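Local coordinates for sugar fermentation stimulation protein homolog (Pyrococcus furiosus, PDB 4DA2), which probably binds DNA and combines an OB-fold domain with a calcium-binding, nuclease-like PD-(D/E)xK domain, at residues 145-158 and 187-201. The protein carries 1 engineered substitution. Numbering follows the deposited sequence.
Sequences YPDCPSVRGQRHIK and YKKGDPKIAELLKEA
Ile157 sits as a knob in the hole formed by Ile194, Leu197, Leu198 and Ala201. Its two branches divide the work: CD1 lies 3.8 Å from Ile194 CG2, while CG2, anti to the backbone N, meets Leu197 CB and faces Ala201 CB. The knob fits between helices 151-158 and 192-201, whose axes approach to 9.8 Å and run nearly parallel, 13° apart. Ile194, a turn before Leu197 and Leu198, crosses Tyr145 at about a right angle, its CD1 3.7 Å from Tyr145 OH; Pro146 CG reaches the same methyl tip to tip. The polar centre is Asp191, whose chi1 of -167° turns the carboxylate toward the start of helix 151-158. Asp191 OD2 accepts two bonds: Ser150 N at 3.0 Å on the anti side, and Gln154 NE2, also 3.0 Å away, on the syn lone pair, with amide and carboxylate planes 72° apart. Asp191 OD1 caps its own helix by accepting from Ile194 N. Replacing Asp191 by an alanine removes both oxygens, and Ser150 N and the Gln154 amide would probably lose their shared acceptor, with helix 192-201 losing its side-chain cap. Ser150 OG in turn accepts from Gly153 N (2.9 Å). Before the helices begin, Tyr187 N donates to Tyr145 O (2.9 Å), just past parallel strands 142-145 and 183-186. Two neighbouring N-caps thus start side-by-side helices, each following a sheet strand, an alpha/beta layering consistent with the PD-(D/E)xK nuclease fold.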
# COMPACT_ATOMS: atom_id res chain seq x y z
N TYR A 145 -7.86 6.10 -1.66
CA TYR A 145 -7.74 5.74 -0.25
C TYR A 145 -8.61 6.66 0.58
O TYR A 145 -8.68 7.86 0.28
CB TYR A 145 -6.27 5.80 0.18
CG TYR A 145 -6.06 5.82 1.68
CD1 TYR A 145 -5.77 4.64 2.39
CD2 TYR A 145 -6.17 7.01 2.40
CE1 TYR A 145 -5.56 4.66 3.78
CE2 TYR A 145 -5.97 7.06 3.80
CZ TYR A 145 -5.66 5.88 4.46
OH TYR A 145 -5.47 5.94 5.82
N PRO A 146 -9.25 6.13 1.64
CA PRO A 146 -9.26 4.70 2.02
C PRO A 146 -10.58 4.13 1.51
O PRO A 146 -11.35 4.87 0.89
CB PRO A 146 -9.27 4.77 3.54
CG PRO A 146 -10.10 5.98 3.83
CD PRO A 146 -9.81 6.97 2.71
N ASP A 147 -10.88 2.86 1.79
CA ASP A 147 -12.19 2.35 1.36
C ASP A 147 -13.26 2.32 2.46
O ASP A 147 -14.41 1.94 2.23
CB ASP A 147 -12.09 1.02 0.61
CG ASP A 147 -11.71 -0.14 1.50
OD1 ASP A 147 -11.75 0.02 2.74
OD2 ASP A 147 -11.38 -1.22 0.95
N CYS A 148 -12.86 2.75 3.65
CA CYS A 148 -13.74 2.87 4.79
C CYS A 148 -12.96 3.68 5.82
O CYS A 148 -11.76 3.89 5.66
CB CYS A 148 -14.09 1.48 5.35
SG CYS A 148 -12.71 0.60 6.09
N PRO A 149 -13.64 4.16 6.88
CA PRO A 149 -12.98 5.00 7.88
C PRO A 149 -11.78 4.33 8.51
O PRO A 149 -11.81 3.13 8.78
CB PRO A 149 -14.08 5.24 8.90
CG PRO A 149 -15.32 5.17 8.09
CD PRO A 149 -15.09 4.06 7.14
N SER A 150 -10.71 5.10 8.70
CA SER A 150 -9.48 4.61 9.29
C SER A 150 -9.07 5.59 10.37
O SER A 150 -8.63 6.71 10.07
CB SER A 150 -8.38 4.46 8.24
OG SER A 150 -7.16 3.97 8.83
N VAL A 151 -9.25 5.19 11.62
CA VAL A 151 -8.81 6.01 12.74
C VAL A 151 -7.30 6.01 12.82
O VAL A 151 -6.70 7.05 13.13
CB VAL A 151 -9.39 5.54 14.11
CG1 VAL A 151 -9.11 6.58 15.18
CG2 VAL A 151 -10.91 5.32 13.97
N ARG A 152 -6.71 4.84 12.57
CA ARG A 152 -5.28 4.64 12.46
C ARG A 152 -4.72 5.67 11.46
O ARG A 152 -3.79 6.38 11.79
CB ARG A 152 -5.02 3.20 11.97
CG ARG A 152 -3.60 2.71 11.99
CD ARG A 152 -3.54 1.42 11.15
NE ARG A 152 -2.35 0.59 11.37
CZ ARG A 152 -2.37 -0.69 11.74
NH1 ARG A 152 -3.52 -1.33 11.93
NH2 ARG A 152 -1.24 -1.34 11.90
N GLY A 153 -5.32 5.75 10.27
CA GLY A 153 -4.89 6.70 9.24
C GLY A 153 -5.11 8.16 9.58
O GLY A 153 -4.29 9.01 9.24
N GLN A 154 -6.23 8.47 10.26
CA GLN A 154 -6.46 9.83 10.74
C GLN A 154 -5.34 10.25 11.69
O GLN A 154 -4.84 11.36 11.57
CB GLN A 154 -7.82 9.96 11.43
CG GLN A 154 -9.02 9.79 10.51
CD GLN A 154 -10.34 9.71 11.28
OE1 GLN A 154 -10.40 10.03 12.46
NE2 GLN A 154 -11.39 9.28 10.61
N ARG A 155 -4.95 9.35 12.60
CA ARG A 155 -3.83 9.58 13.52
C ARG A 155 -2.53 9.82 12.79
O ARG A 155 -1.80 10.72 13.14
CB ARG A 155 -3.66 8.40 14.49
CG ARG A 155 -4.59 8.46 15.68
CD ARG A 155 -4.27 7.30 16.66
NE ARG A 155 -5.49 6.81 17.30
CZ ARG A 155 -5.93 5.56 17.25
NH1 ARG A 155 -5.26 4.60 16.59
NH2 ARG A 155 -7.06 5.25 17.87
N HIS A 156 -2.23 8.99 11.81
CA HIS A 156 -0.98 9.13 11.06
C HIS A 156 -0.92 10.48 10.36
O HIS A 156 0.11 11.14 10.41
CB HIS A 156 -0.81 8.01 10.05
CG HIS A 156 -0.60 6.66 10.65
ND1 HIS A 156 -0.80 5.50 9.93
CD2 HIS A 156 -0.20 6.27 11.89
CE1 HIS A 156 -0.52 4.46 10.69
NE2 HIS A 156 -0.17 4.90 11.89
N ILE A 157 -2.00 10.89 9.71
CA ILE A 157 -2.00 12.17 8.98
C ILE A 157 -1.83 13.35 9.95
O ILE A 157 -1.11 14.32 9.66
CB ILE A 157 -3.23 12.33 8.04
CG1 ILE A 157 -3.21 11.22 6.98
CG2 ILE A 157 -3.20 13.76 7.35
CD1 ILE A 157 -4.62 10.88 6.38
N LYS A 158 -2.46 13.24 11.13
CA LYS A 158 -2.30 14.25 12.17
C LYS A 158 -0.85 14.39 12.64
O LYS A 158 -0.36 15.50 12.81
CB LYS A 158 -3.28 14.03 13.34
CG LYS A 158 -4.73 14.38 12.95
CD LYS A 158 -5.72 14.09 14.10
CE LYS A 158 -7.11 14.62 13.78
NZ LYS A 158 -8.05 14.38 14.91
N TYR A 187 -10.82 8.93 -1.37
CA TYR A 187 -12.20 8.49 -1.48
C TYR A 187 -12.92 9.16 -0.32
O TYR A 187 -12.94 8.66 0.80
CB TYR A 187 -12.30 6.97 -1.46
CG TYR A 187 -13.72 6.43 -1.57
CD1 TYR A 187 -14.59 6.92 -2.54
CD2 TYR A 187 -14.16 5.41 -0.71
CE1 TYR A 187 -15.88 6.42 -2.66
CE2 TYR A 187 -15.47 4.90 -0.83
CZ TYR A 187 -16.31 5.43 -1.79
OH TYR A 187 -17.58 4.94 -1.93
N LYS A 188 -13.49 10.32 -0.63
CA LYS A 188 -14.12 11.21 0.36
C LYS A 188 -15.19 10.47 1.14
O LYS A 188 -15.18 10.52 2.37
CB LYS A 188 -14.71 12.44 -0.34
CG LYS A 188 -15.17 13.55 0.62
CD LYS A 188 -15.46 14.86 -0.10
CE LYS A 188 -15.93 15.92 0.90
NZ LYS A 188 -16.54 17.10 0.21
N LYS A 189 -16.09 9.77 0.44
CA LYS A 189 -17.16 8.98 1.08
C LYS A 189 -16.61 7.96 2.08
O LYS A 189 -17.15 7.81 3.18
CB LYS A 189 -18.04 8.29 0.04
CG LYS A 189 -19.30 7.62 0.60
CD LYS A 189 -20.00 6.75 -0.44
CE LYS A 189 -21.07 5.87 0.18
NZ LYS A 189 -22.20 6.65 0.74
N GLY A 190 -15.52 7.29 1.71
CA GLY A 190 -14.86 6.30 2.60
C GLY A 190 -14.44 6.86 3.94
O GLY A 190 -14.58 6.20 4.97
N ASP A 191 -13.89 8.07 3.92
CA ASP A 191 -13.53 8.74 5.15
C ASP A 191 -13.39 10.27 4.95
O ASP A 191 -12.31 10.75 4.62
CB ASP A 191 -12.24 8.16 5.73
CG ASP A 191 -12.01 8.63 7.17
OD1 ASP A 191 -12.48 9.74 7.49
OD2 ASP A 191 -11.38 7.90 7.97
N PRO A 192 -14.48 11.02 5.17
CA PRO A 192 -14.50 12.47 4.93
C PRO A 192 -13.49 13.22 5.80
O PRO A 192 -12.96 14.23 5.36
CB PRO A 192 -15.93 12.87 5.29
CG PRO A 192 -16.72 11.63 5.05
CD PRO A 192 -15.83 10.52 5.51
N LYS A 193 -13.22 12.73 7.01
CA LYS A 193 -12.22 13.36 7.90
C LYS A 193 -10.80 13.26 7.28
O LYS A 193 -10.01 14.24 7.32
CB LYS A 193 -12.24 12.70 9.29
CG LYS A 193 -13.60 12.78 10.02
CD LYS A 193 -13.55 12.13 11.40
CE LYS A 193 -14.92 12.20 12.09
NZ LYS A 193 -14.91 11.46 13.38
N ILE A 194 -10.52 12.10 6.69
CA ILE A 194 -9.23 11.88 6.03
C ILE A 194 -9.08 12.78 4.81
O ILE A 194 -8.02 13.37 4.60
CB ILE A 194 -8.98 10.40 5.66
CG1 ILE A 194 -8.53 9.61 6.89
CG2 ILE A 194 -7.86 10.30 4.58
CD1 ILE A 194 -8.32 8.15 6.60
N ALA A 195 -10.13 12.89 4.01
CA ALA A 195 -10.06 13.81 2.85
C ALA A 195 -9.77 15.26 3.31
O ALA A 195 -8.92 15.94 2.73
CB ALA A 195 -11.32 13.72 2.00
N GLU A 196 -10.45 15.70 4.38
CA GLU A 196 -10.20 17.03 4.96
C GLU A 196 -8.78 17.17 5.50
O GLU A 196 -8.11 18.18 5.25
CB GLU A 196 -11.25 17.36 6.04
CG GLU A 196 -11.05 18.70 6.76
CD GLU A 196 -11.30 19.93 5.89
OE1 GLU A 196 -11.56 19.81 4.67
OE2 GLU A 196 -11.24 21.05 6.45
N LEU A 197 -8.32 16.16 6.24
CA LEU A 197 -6.97 16.11 6.80
C LEU A 197 -5.88 16.13 5.71
O LEU A 197 -4.84 16.71 5.91
CB LEU A 197 -6.79 14.88 7.71
CG LEU A 197 -7.41 14.93 9.14
CD1 LEU A 197 -7.29 13.53 9.78
CD2 LEU A 197 -6.73 16.01 9.98
N LEU A 198 -6.10 15.46 4.58
CA LEU A 198 -5.10 15.47 3.48
C LEU A 198 -4.90 16.87 2.87
O LEU A 198 -3.78 17.26 2.48
CB LEU A 198 -5.42 14.40 2.41
CG LEU A 198 -5.19 12.94 2.88
CD1 LEU A 198 -5.83 11.97 1.90
CD2 LEU A 198 -3.70 12.63 3.09
N LYS A 199 -6.00 17.62 2.78
CA LYS A 199 -5.96 19.03 2.34
C LYS A 199 -5.14 19.85 3.31
O LYS A 199 -4.31 20.65 2.89
CB LYS A 199 -7.38 19.63 2.24
CG LYS A 199 -8.20 19.07 1.06
CD LYS A 199 -9.53 19.82 0.87
CE LYS A 199 -10.38 19.15 -0.21
NZ LYS A 199 -11.11 17.96 0.35
N GLU A 200 -5.37 19.64 4.61
CA GLU A 200 -4.65 20.32 5.67
C GLU A 200 -3.16 19.96 5.62
O GLU A 200 -2.30 20.85 5.79
CB GLU A 200 -5.23 19.97 7.05
CG GLU A 200 -4.57 20.71 8.21
CD GLU A 200 -5.23 20.45 9.57
OE1 GLU A 200 -6.25 19.74 9.62
OE2 GLU A 200 -4.70 20.95 10.59
N ALA A 201 -2.86 18.69 5.37
CA ALA A 201 -1.48 18.22 5.19
C ALA A 201 -0.74 18.96 4.07
O ALA A 201 0.38 19.43 4.28
CB ALA A 201 -1.45 16.70 4.90